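Local structure of cytochrome P450 RhF (Acinetobacter radioresistens, 6RO8) at residues N86-L91 with N200-P205; K158-L163 with A425-W430; V318-Q323 with N417-G422. The protein forms the heme domain of a larger, class VII cytochrome P450, which probably uses its heme iron to activate oxygen for the oxidation of organic substrates. All blocks are in the same frame, centred on the assembly; numbering follows the deposited sequence.

Contact 1 (N86-L91 with N200-P205); sequences NALEKL and NTWGRP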
loop_
_atom_site.group_PDB
_atom_site.type_symbol
_atom_site.label_atom_id
_atom_site.label_comp_id
_atom_site.label_asym_id
_atom_site.label_seq_id
_atom_site.Cartn_x
_atom_site.Cartn_y
_atom_site.Cartn_z
ATOM N N ASN A 86 -3.137 -10.001 -11.833
ATOM C CA ASN A 86 -3.308 -8.614 -12.218
ATOM C C ASN A 86 -2.957 -7.623 -11.109
ATOM O O ASN A 86 -3.127 -6.419 -11.321
ATOM C CB ASN A 86 -4.752 -8.377 -12.676
ATOM C CG ASN A 86 -5.752 -8.580 -11.555
ATOM O OD1 ASN A 86 -5.482 -9.297 -10.581
ATOM N ND2 ASN A 86 -6.894 -7.925 -11.663
ATOM N N ALA A 87 -2.455 -8.074 -9.952
ATOM C CA ALA A 87 -2.282 -7.156 -8.825
ATOM C C ALA A 87 -1.318 -6.016 -9.144
ATOM O O ALA A 87 -1.426 -4.939 -8.546
ATOM C CB ALA A 87 -1.813 -7.909 -7.575
ATOM N N LEU A 88 -0.374 -6.225 -10.067
ATOM C CA LEU A 88 0.556 -5.168 -10.458
ATOM C C LEU A 88 0.404 -4.791 -11.925
ATOM O O LEU A 88 1.262 -4.096 -12.488
ATOM C CB LEU A 88 1.996 -5.578 -10.164
ATOM C CG LEU A 88 2.346 -5.891 -8.709
ATOM C CD1 LEU A 88 3.763 -6.435 -8.668
ATOM C CD2 LEU A 88 2.176 -4.649 -7.761
ATOM N N GLU A 89 -0.693 -5.219 -12.538
ATOM C CA GLU A 89 -0.974 -4.927 -13.930
ATOM C C GLU A 89 -1.316 -3.456 -14.131
ATOM O O GLU A 89 -1.957 -2.824 -13.289
ATOM C CB GLU A 89 -2.120 -5.822 -14.377
ATOM C CG GLU A 89 -2.674 -5.619 -15.772
ATOM C CD GLU A 89 -3.896 -6.475 -15.966
ATOM O OE1 GLU A 89 -5.012 -5.984 -15.702
ATOM O OE2 GLU A 89 -3.734 -7.654 -16.327
ATOM N N LYS A 90 -0.900 -2.911 -15.269
ATOM C CA LYS A 90 -1.116 -1.494 -15.512
ATOM C C LYS A 90 -2.593 -1.238 -15.779
ATOM O O LYS A 90 -3.212 -1.895 -16.615
ATOM C CB LYS A 90 -0.260 -0.999 -16.674
ATOM C CG LYS A 90 -0.491 0.481 -16.941
ATOM C CD LYS A 90 0.478 1.107 -17.937
ATOM C CE LYS A 90 0.311 2.641 -18.017
ATOM N NZ LYS A 90 -0.927 3.161 -18.678
ATOM N N LEU A 91 -3.165 -0.293 -15.044
ATOM C CA LEU A 91 -4.611 -0.134 -15.066
ATOM C C LEU A 91 -5.093 0.289 -16.446
ATOM O O LEU A 91 -5.922 -0.388 -17.065
ATOM C CB LEU A 91 -5.026 0.880 -14.008
ATOM C CG LEU A 91 -6.520 0.957 -13.786
ATOM C CD1 LEU A 91 -7.000 -0.345 -13.171
ATOM C CD2 LEU A 91 -6.758 2.111 -12.859
ATOM N N ASN A 200 1.968 5.023 -13.017
ATOM C CA ASN A 200 1.891 4.155 -14.187
ATOM C C ASN A 200 0.927 2.996 -13.951
ATOM O O ASN A 200 0.140 2.634 -14.837
ATOM C CB ASN A 200 3.278 3.615 -14.534
ATOM C CG ASN A 200 3.325 2.984 -15.900
ATOM O OD1 ASN A 200 2.963 3.616 -16.891
ATOM N ND2 ASN A 200 3.774 1.725 -15.967
ATOM N N THR A 201 0.985 2.394 -12.754
ATOM C CA THR A 201 0.251 1.157 -12.495
ATOM C C THR A 201 -1.187 1.419 -12.063
ATOM O O THR A 201 -2.124 0.816 -12.602
ATOM C CB THR A 201 0.973 0.355 -11.425
ATOM O OG1 THR A 201 2.352 0.212 -11.784
ATOM C CG2 THR A 201 0.332 -1.020 -11.234
ATOM N N TRP A 202 -1.378 2.306 -11.086
ATOM C CA TRP A 202 -2.675 2.492 -10.448
ATOM C C TRP A 202 -3.313 3.834 -10.763
ATOM O O TRP A 202 -4.412 4.112 -10.272
ATOM C CB TRP A 202 -2.547 2.328 -8.929
ATOM C CG TRP A 202 -2.205 0.925 -8.542
ATOM C CD1 TRP A 202 -3.068 -0.132 -8.421
ATOM C CD2 TRP A 202 -0.906 0.412 -8.239
ATOM N NE1 TRP A 202 -2.383 -1.267 -8.047
ATOM C CE2 TRP A 202 -1.055 -0.960 -7.930
ATOM C CE3 TRP A 202 0.370 0.980 -8.191
ATOM C CZ2 TRP A 202 0.021 -1.766 -7.585
ATOM C CZ3 TRP A 202 1.440 0.177 -7.855
ATOM C CH2 TRP A 202 1.260 -1.182 -7.550
ATOM N N GLY A 203 -2.658 4.676 -11.559
ATOM C CA GLY A 203 -3.174 5.982 -11.896
ATOM C C GLY A 203 -3.652 6.052 -13.336
ATOM O O GLY A 203 -3.670 5.078 -14.083
ATOM N N ARG A 204 -4.061 7.257 -13.709
ATOM C CA ARG A 204 -4.519 7.566 -15.063
ATOM C C ARG A 204 -3.698 8.758 -15.537
ATOM O O ARG A 204 -4.201 9.887 -15.605
ATOM C CB ARG A 204 -6.022 7.854 -15.080
ATOM C CG ARG A 204 -6.677 7.885 -16.432
ATOM C CD ARG A 204 -8.169 8.231 -16.291
ATOM N NE ARG A 204 -8.994 7.068 -15.934
ATOM C CZ ARG A 204 -10.283 7.121 -15.582
ATOM N NH1 ARG A 204 -10.912 8.291 -15.519
ATOM N NH2 ARG A 204 -10.938 6.004 -15.277
ATOM N N PRO A 205 -2.413 8.542 -15.843
ATOM C CA PRO A 205 -1.571 9.637 -16.336
ATOM C C PRO A 205 -2.183 10.322 -17.545
ATOM O O PRO A 205 -2.743 9.677 -18.440
ATOM C CB PRO A 205 -0.263 8.931 -16.708
ATOM C CG PRO A 205 -0.673 7.527 -16.955
ATOM C CD PRO A 205 -1.701 7.255 -15.913
HETATM O O HOH W 1 -3.453 -3.455 -7.867
#

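Contact 2 (K158-L163 with A425-W430); sequences KGRADL and ALWTEW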
loop_
_atom_site.group_PDB
_atom_site.type_symbol
_atom_site.label_atom_id
_atom_site.label_comp_id
_atom_site.label_asym_id
_atom_site.label_seq_id
_atom_site.Cartn_x
_atom_site.Cartn_y
_atom_site.Cartn_z
ATOM N N LYS A 158 11.028 24.319 15.438
ATOM C CA LYS A 158 10.151 25.155 14.624
ATOM C C LYS A 158 8.760 25.262 15.247
ATOM O O LYS A 158 8.316 24.390 15.995
ATOM C CB LYS A 158 10.016 24.594 13.203
ATOM C CG LYS A 158 11.315 24.143 12.563
ATOM C CD LYS A 158 11.141 23.909 11.070
ATOM C CE LYS A 158 12.285 23.085 10.492
ATOM N NZ LYS A 158 12.135 22.861 9.023
ATOM N N GLY A 159 8.058 26.347 14.912
ATOM C CA GLY A 159 6.651 26.432 15.268
ATOM C C GLY A 159 5.772 25.430 14.536
ATOM O O GLY A 159 4.840 24.867 15.125
ATOM N N ARG A 160 6.050 25.200 13.255
ATOM C CA ARG A 160 5.236 24.367 12.392
ATOM C C ARG A 160 6.160 23.518 11.539
ATOM O O ARG A 160 7.374 23.741 11.496
ATOM C CB ARG A 160 4.321 25.201 11.480
ATOM C CG ARG A 160 3.303 26.059 12.205
ATOM C CD ARG A 160 2.124 26.404 11.304
ATOM N NE ARG A 160 2.163 27.798 10.886
ATOM C CZ ARG A 160 2.852 28.240 9.839
ATOM N NH1 ARG A 160 3.552 27.386 9.100
ATOM N NH2 ARG A 160 2.838 29.534 9.530
ATOM N N ALA A 161 5.569 22.555 10.839
ATOM C CA ALA A 161 6.305 21.695 9.924
ATOM C C ALA A 161 5.291 20.903 9.119
ATOM O O ALA A 161 4.123 20.794 9.500
ATOM C CB ALA A 161 7.262 20.749 10.662
ATOM N N ASP A 162 5.739 20.384 7.985
ATOM C CA ASP A 162 4.963 19.427 7.204
ATOM C C ASP A 162 5.620 18.083 7.490
ATOM O O ASP A 162 6.703 17.786 6.974
ATOM C CB ASP A 162 4.954 19.812 5.724
ATOM C CG ASP A 162 4.676 18.646 4.793
ATOM O OD1 ASP A 162 4.001 17.666 5.183
ATOM O OD2 ASP A 162 5.160 18.716 3.651
ATOM N N LEU A 163 4.977 17.290 8.355
ATOM C CA LEU A 163 5.585 16.041 8.795
ATOM C C LEU A 163 5.948 15.150 7.621
ATOM O O LEU A 163 6.910 14.377 7.713
ATOM C CB LEU A 163 4.653 15.289 9.744
ATOM C CG LEU A 163 4.291 16.058 11.015
ATOM C CD1 LEU A 163 3.456 15.225 11.994
ATOM C CD2 LEU A 163 5.530 16.646 11.699
ATOM N N ALA A 425 0.743 16.384 1.885
ATOM C CA ALA A 425 1.316 17.155 2.972
ATOM C C ALA A 425 0.534 16.889 4.252
ATOM O O ALA A 425 -0.633 16.481 4.217
ATOM C CB ALA A 425 1.312 18.654 2.647
ATOM N N LEU A 426 1.198 17.115 5.393
ATOM C CA LEU A 426 0.573 17.009 6.714
ATOM C C LEU A 426 1.075 18.196 7.548
ATOM O O LEU A 426 2.015 18.076 8.338
ATOM C CB LEU A 426 0.885 15.664 7.379
ATOM C CG LEU A 426 -0.055 15.278 8.528
ATOM C CD1 LEU A 426 -1.490 15.057 8.043
ATOM C CD2 LEU A 426 0.447 14.066 9.311
ATOM N N TRP A 427 0.443 19.354 7.373
ATOM C CA TRP A 427 0.890 20.567 8.050
ATOM C C TRP A 427 0.367 20.621 9.484
ATOM O O TRP A 427 -0.794 20.312 9.764
ATOM C CB TRP A 427 0.465 21.806 7.257
ATOM C CG TRP A 427 1.472 22.131 6.205
ATOM C CD1 TRP A 427 1.360 21.917 4.865
ATOM C CD2 TRP A 427 2.777 22.689 6.414
ATOM N NE1 TRP A 427 2.511 22.320 4.223
ATOM C CE2 TRP A 427 3.392 22.802 5.155
ATOM C CE3 TRP A 427 3.476 23.120 7.543
ATOM C CZ2 TRP A 427 4.672 23.316 4.996
ATOM C CZ3 TRP A 427 4.750 23.624 7.384
ATOM C CH2 TRP A 427 5.335 23.719 6.122
ATOM N N THR A 428 1.234 21.042 10.391
ATOM C CA THR A 428 1.069 20.716 11.797
ATOM C C THR A 428 1.864 21.707 12.640
ATOM O O THR A 428 2.910 22.198 12.206
ATOM C CB THR A 428 1.516 19.271 12.030
ATOM O OG1 THR A 428 1.493 18.970 13.424
ATOM C CG2 THR A 428 2.893 19.087 11.523
ATOM N N GLU A 429 1.350 22.020 13.832
ATOM C CA GLU A 429 1.893 23.119 14.623
ATOM C C GLU A 429 1.852 22.803 16.113
ATOM O O GLU A 429 1.119 21.916 16.559
ATOM C CB GLU A 429 1.122 24.414 14.385
ATOM C CG GLU A 429 -0.376 24.283 14.586
ATOM C CD GLU A 429 -1.114 25.568 14.254
ATOM O OE1 GLU A 429 -0.461 26.506 13.752
ATOM O OE2 GLU A 429 -2.339 25.640 14.498
ATOM N N TRP A 430 2.626 23.568 16.887
ATOM C CA TRP A 430 2.737 23.377 18.339
ATOM C C TRP A 430 3.456 24.573 18.970
ATOM O O TRP A 430 3.654 25.612 18.329
ATOM C CB TRP A 430 3.466 22.077 18.663
ATOM C CG TRP A 430 4.934 22.014 18.239
ATOM C CD1 TRP A 430 6.023 22.067 19.061
ATOM C CD2 TRP A 430 5.454 21.823 16.908
ATOM N NE1 TRP A 430 7.181 21.939 18.330
ATOM C CE2 TRP A 430 6.861 21.795 17.007
ATOM C CE3 TRP A 430 4.867 21.690 15.646
ATOM C CZ2 TRP A 430 7.687 21.626 15.891
ATOM C CZ3 TRP A 430 5.691 21.536 14.537
ATOM C CH2 TRP A 430 7.082 21.502 14.668
#

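Contact 3 (V318-Q323 with N417-G422); sequences VAWRRQ and NTSFRG. With HEM (protoporphyrin IX containing Fe), chain B; HIS (histidine), chain C.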
loop_
_atom_site.group_PDB
_atom_site.type_symbol
_atom_site.label_atom_id
_atom_site.label_comp_id
_atom_site.label_asym_id
_atom_site.label_seq_id
_atom_site.Cartn_x
_atom_site.Cartn_y
_atom_site.Cartn_z
ATOM N N VAL A 318 -6.457 1.079 -0.228
ATOM C CA VAL A 318 -7.911 1.205 -0.200
ATOM C C VAL A 318 -8.606 0.273 -1.179
ATOM O O VAL A 318 -9.830 0.091 -1.063
ATOM C CB VAL A 318 -8.349 2.658 -0.472
ATOM C CG1 VAL A 318 -7.913 3.587 0.696
ATOM C CG2 VAL A 318 -7.776 3.143 -1.803
ATOM N N ALA A 319 -7.879 -0.312 -2.139
ATOM C CA ALA A 319 -8.453 -1.227 -3.124
ATOM C C ALA A 319 -7.341 -2.082 -3.716
ATOM O O ALA A 319 -6.312 -1.553 -4.139
ATOM C CB ALA A 319 -9.158 -0.462 -4.240
ATOM N N TRP A 320 -7.544 -3.392 -3.747
ATOM C CA TRP A 320 -6.617 -4.323 -4.371
ATOM C C TRP A 320 -7.381 -5.131 -5.426
ATOM O O TRP A 320 -8.606 -5.021 -5.558
ATOM C CB TRP A 320 -5.957 -5.217 -3.305
ATOM C CG TRP A 320 -4.543 -5.601 -3.617
ATOM C CD1 TRP A 320 -4.046 -6.876 -3.716
ATOM C CD2 TRP A 320 -3.436 -4.720 -3.872
ATOM N NE1 TRP A 320 -2.702 -6.844 -4.029
ATOM C CE2 TRP A 320 -2.302 -5.536 -4.129
ATOM C CE3 TRP A 320 -3.292 -3.326 -3.926
ATOM C CZ2 TRP A 320 -1.040 -5.005 -4.415
ATOM C CZ3 TRP A 320 -2.037 -2.800 -4.234
ATOM C CH2 TRP A 320 -0.926 -3.642 -4.462
ATOM N N ARG A 321 -6.669 -5.939 -6.207
ATOM C CA ARG A 321 -7.257 -6.490 -7.422
ATOM C C ARG A 321 -7.084 -8.004 -7.517
ATOM O O ARG A 321 -6.110 -8.588 -7.011
ATOM C CB ARG A 321 -6.655 -5.832 -8.655
ATOM C CG ARG A 321 -6.959 -4.348 -8.780
ATOM C CD ARG A 321 -6.327 -3.797 -10.049
ATOM N NE ARG A 321 -4.892 -3.613 -9.895
ATOM C CZ ARG A 321 -4.047 -3.344 -10.885
ATOM N NH1 ARG A 321 -4.487 -3.239 -12.160
ATOM N NH2 ARG A 321 -2.756 -3.184 -10.590
ATOM N N ARG A 322 -8.048 -8.635 -8.180
ATOM C CA ARG A 322 -8.003 -10.059 -8.458
ATOM C C ARG A 322 -8.464 -10.279 -9.888
ATOM O O ARG A 322 -9.170 -9.445 -10.465
ATOM C CB ARG A 322 -8.884 -10.866 -7.482
ATOM C CG ARG A 322 -8.299 -11.022 -6.097
ATOM C CD ARG A 322 -6.924 -11.646 -6.184
ATOM N NE ARG A 322 -6.381 -11.994 -4.871
ATOM C CZ ARG A 322 -5.410 -11.322 -4.255
ATOM N NH1 ARG A 322 -4.880 -10.251 -4.828
ATOM N NH2 ARG A 322 -4.965 -11.729 -3.076
ATOM N N GLN A 323 -8.058 -11.405 -10.467
ATOM C CA GLN A 323 -8.550 -11.821 -11.775
ATOM C C GLN A 323 -9.153 -13.206 -11.661
ATOM O O GLN A 323 -8.611 -14.070 -10.973
ATOM C CB GLN A 323 -7.461 -11.837 -12.841
ATOM C CG GLN A 323 -8.060 -11.789 -14.237
ATOM C CD GLN A 323 -7.041 -11.596 -15.330
ATOM O OE1 GLN A 323 -6.409 -10.546 -15.430
ATOM N NE2 GLN A 323 -6.885 -12.609 -16.173
ATOM N N ASN A 417 -5.206 7.908 -7.784
ATOM C CA ASN A 417 -4.970 6.533 -8.191
ATOM C C ASN A 417 -6.076 5.704 -7.545
ATOM O O ASN A 417 -6.918 6.231 -6.821
ATOM C CB ASN A 417 -3.549 6.081 -7.811
ATOM C CG ASN A 417 -3.408 5.778 -6.324
ATOM O OD1 ASN A 417 -3.424 4.610 -5.908
ATOM N ND2 ASN A 417 -3.290 6.818 -5.519
ATOM N N THR A 418 -6.092 4.408 -7.828
ATOM C CA THR A 418 -7.203 3.576 -7.380
ATOM C C THR A 418 -6.962 2.883 -6.053
ATOM O O THR A 418 -7.935 2.548 -5.377
ATOM C CB THR A 418 -7.521 2.487 -8.425
ATOM O OG1 THR A 418 -6.426 1.550 -8.486
ATOM C CG2 THR A 418 -7.795 3.110 -9.770
ATOM N N SER A 419 -5.706 2.664 -5.675
ATOM C CA SER A 419 -5.364 1.671 -4.670
ATOM C C SER A 419 -4.641 2.229 -3.450
ATOM O O SER A 419 -4.817 1.701 -2.345
ATOM C CB SER A 419 -4.498 0.582 -5.308
ATOM O OG SER A 419 -5.316 -0.203 -6.163
ATOM N N PHE A 420 -3.842 3.276 -3.612
ATOM C CA PHE A 420 -3.080 3.831 -2.511
ATOM C C PHE A 420 -3.632 5.201 -2.135
ATOM O O PHE A 420 -4.190 5.914 -2.971
ATOM C CB PHE A 420 -1.593 3.900 -2.870
ATOM C CG PHE A 420 -1.018 2.576 -3.276
ATOM C CD1 PHE A 420 -0.555 1.690 -2.326
ATOM C CD2 PHE A 420 -0.945 2.211 -4.605
ATOM C CE1 PHE A 420 -0.021 0.470 -2.695
ATOM C CE2 PHE A 420 -0.410 0.995 -4.971
ATOM C CZ PHE A 420 0.047 0.122 -4.014
ATOM N N ARG A 421 -3.504 5.545 -0.852
ATOM C CA ARG A 421 -4.158 6.736 -0.316
ATOM C C ARG A 421 -3.383 7.289 0.875
ATOM O O ARG A 421 -3.191 6.606 1.890
ATOM C CB ARG A 421 -5.603 6.443 0.087
ATOM C CG ARG A 421 -6.348 7.703 0.435
ATOM C CD ARG A 421 -7.843 7.501 0.598
ATOM N NE ARG A 421 -8.482 8.757 0.995
ATOM C CZ ARG A 421 -8.782 9.751 0.157
ATOM N NH1 ARG A 421 -8.533 9.636 -1.141
ATOM N NH2 ARG A 421 -9.354 10.861 0.613
ATOM N N GLY A 422 -2.953 8.540 0.741
ATOM C CA GLY A 422 -2.405 9.300 1.832
ATOM C C GLY A 422 -2.249 10.736 1.387
ATOM O O GLY A 422 -2.125 11.028 0.195
HETATM C CHA HEM B . 1.330 -7.947 0.306
HETATM C CHB HEM B . -0.514 -3.815 2.101
HETATM C CHC HEM B . 3.820 -2.577 3.963
HETATM C CHD HEM B . 5.704 -6.469 1.748
HETATM C C1A HEM B . 0.444 -6.935 0.607
HETATM C C2A HEM B . -0.953 -6.849 0.218
HETATM C C3A HEM B . -1.454 -5.720 0.709
HETATM C C4A HEM B . -0.402 -5.023 1.429
HETATM C CMA HEM B . -2.913 -5.251 0.524
HETATM C CAA HEM B . -1.740 -7.890 -0.609
HETATM C CBA HEM B . -2.512 -8.746 0.376
HETATM C CGA HEM B . -3.253 -9.857 -0.317
HETATM O O1A HEM B . -3.194 -9.942 -1.569
HETATM O O2A HEM B . -3.900 -10.658 0.398
HETATM C C1B HEM B . 0.462 -3.175 2.828
HETATM C C2B HEM B . 0.253 -2.032 3.696
HETATM C C3B HEM B . 1.458 -1.676 4.203
HETATM C C4B HEM B . 2.462 -2.590 3.676
HETATM C CMB HEM B . -1.138 -1.386 3.940
HETATM C CAB HEM B . 1.821 -0.549 5.198
HETATM C CBB HEM B . 0.948 0.172 5.901
HETATM C C1C HEM B . 4.721 -3.522 3.526
HETATM C C2C HEM B . 6.151 -3.570 3.780
HETATM C C3C HEM B . 6.644 -4.664 3.155
HETATM C C4C HEM B . 5.556 -5.330 2.498
HETATM C CMC HEM B . 6.909 -2.527 4.630
HETATM C CAC HEM B . 8.084 -5.241 3.063
HETATM C CBC HEM B . 9.138 -4.646 3.623
HETATM C C1D HEM B . 4.708 -7.197 1.144
HETATM C C2D HEM B . 4.892 -8.409 0.383
HETATM C C3D HEM B . 3.694 -8.828 -0.007
HETATM C C4D HEM B . 2.693 -7.891 0.490
HETATM C CMD HEM B . 6.233 -9.107 0.066
HETATM C CAD HEM B . 3.453 -10.086 -0.873
HETATM C CBD HEM B . 3.295 -11.343 -0.029
HETATM C CGD HEM B . 2.615 -12.410 -0.858
HETATM O O1D HEM B . 2.316 -12.141 -2.041
HETATM O O2D HEM B . 2.357 -13.529 -0.348
HETATM N NA HEM B . 0.742 -5.798 1.329
HETATM N NB HEM B . 1.815 -3.484 2.841
HETATM N NC HEM B . 4.405 -4.614 2.737
HETATM N ND HEM B . 3.352 -6.911 1.193
HETATM FE FE HEM B . 2.608 -5.193 2.044
HETATM N N HIS C . 2.732 -2.046 -3.542
HETATM C CA HIS C . 1.838 -2.395 -2.444
HETATM C C HIS C . 2.411 -1.950 -1.102
HETATM O O HIS C . 1.837 -2.272 -0.052
HETATM C CB HIS C . 1.570 -3.901 -2.428
HETATM C CG HIS C . 2.779 -4.732 -2.723
HETATM N ND1 HIS C . 3.187 -5.769 -1.909
HETATM C CD2 HIS C . 3.671 -4.680 -3.741
HETATM C CE1 HIS C . 4.277 -6.319 -2.415
HETATM N NE2 HIS C . 4.591 -5.677 -3.526
HETATM O OXT HIS C . 3.439 -1.273 -1.048
HETATM O O HOH W 2 2.983 -4.201 0.001
#

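Contact 1 (N86-L91 with N200-P205)
Leu91 N donates a hydrogen bond to Thr201 O (2.9 Å), the one bond that joins the loop 86-91 directly to the end of helix 187-202. The last carbonyls of a helix lack the amides that would normally take them, and here the loop supplies one. Beside this bond the Thr201 methyl is wedged between loop and ring: Thr201 CG2 lies 3.4 Å from Leu88 O and a little farther from Glu89 O, and also rests over the centre of the Trp202 ring. A beta-branched residue suits this place: CG2, anti to the backbone N, reaches the loop, while OG1 turns back to His197 O. Leu88, with CG beside its backbone N (chi1 -60°), brings CD2 to the Trp202 edge, 3.6 Å from CH2. Lys90 stretches its methylenes over Asn200 at about a right angle, with CG close to Asn200 O; the lysine's flexible chain covers this helix end while NZ goes on to Thr92 O. A water modelled between Ala87 O and Trp202 NE1 sits doubtfully close to the nitrogen. Further out, Glu89 forms a salt bridge with Lys340, and the His197 and Phe420 rings meet Trp202 edge-to-face. Leu88 and Ala87 bring the loop to the edge of the heme pocket, and a backbone bond between Trp202 and Thr418 ties the helix end to the loop 417-422. The contact thus lies between strand 320-324, whose Arg321 touches Thr201, strand 63-66, whose Tyr63 touches Leu91, and helix 207-233, whose Val213 and Val217 pack on Asn200.

Contact 2 (K158-L163 with A425-W430)
Asp162 and Trp427 face each other across two short antiparallel strands. Asp162 CB stands 3.6 Å from the centroid of the Trp427 six-membered ring, 17° off the normal, in a CH-pi contact. The carboxylate is swung off the ring (chi1 157°), and Asp162 OD1 accepts a nearly straight bond from Leu426 N (2.9 Å), which approaches from above the carboxylate plane. The same residue is the N-cap of helix 163-168, OD1 receiving a weak bond from Val164 N; aspartate fits a place where both the Leu426 amide, just before the strand, and the start of the helix need an acceptor. On this face too, Arg160 and Glu429 lie side by side, pointing the same way. Arg160 CG lies 3.5 Å from Glu429 CB, but Arg160 NE stays 4.1 Å from Glu429 OE1, beyond a salt bridge. The opposite face carries Ala161 and Thr428, whose methyl CG2 meets Leu163 CG. Trp430 lays its ring over Gly159 O, which also accepts from Trp430 N (3.1 Å). Ala161 N bonds to Thr428 O, with a weak return bond. With strand 406-407 this probably corresponds to the small P450 beta-sheet pairing the strand between helices 134-155 and 163-168 with strands near the C-terminus.

Contact 3 (V318-Q323 with N417-G422)
The distal heme pocket is lined here by the start of strand 320-324 and the loop 417-422, two regions that in P450s commonly contribute substrate recognition sites. Trp320 and Phe420 present their rings to a bound free histidine: Trp320 CH2 and CZ2 lie against the ligand CB, and Phe420 turns its edge toward the ligand CA. The two aromatic rings meet obliquely, Phe420 CZ coming in the Trp320 plane at 3.6 Å from Trp320 CZ3, with the planes 81° apart. One Trp320 face lies against the heme methyl CMA. Between the two backbones, Val318 N donates to Ser419 O (2.7 Å). Ser419 OG, beside its own backbone N (chi1 -72°), donates to Ala319 O at 2.6 Å and accepts from Thr418 OG1; a serine hydroxyl can do both, so OG links the two. Asn417 holds the turn as an Asx motif, its OD1 accepting from Phe420 N on a lone pair and from Ser419 N above the carbonyl plane. Farther along the strand, Arg322 NH2 donates to HEM O1A (2.9 Å) at the guanidinium edge, while NH1 bonds to Arg321 O and so limits rotation of the group. Water 2 is 2.3 Å from the iron, whose axial protein ligand is Cys381. Polar bonds therefore fix the backbone and, together with Arg126 and His379, help to anchor the heme, leaving aromatic rings to line the pocket; the arginines probably offset propionate charge.

Contacts 1 and 3 are neighbours, their centres about 9 Å apart near the heme, and they touch directly: Arg321 NH1 probably donates to Glu89 O, and Thr418 N to Trp202 O. Between them they join a loop, the end of helix 187-202, the sheet strand 320-324 and the loop 417-422 round the pocket. Contact 2 lies apart, its centre about 32 Å from that of contact 1 and 28 Å from that of contact 3. In sequence contact 1 closes before contact 3 opens, and the segments of contacts 1 and 2 alternate. Residues 417-422 nearly adjoin 425-430, so one C-terminal stretch serves both the active-site pocket and the remote small sheet.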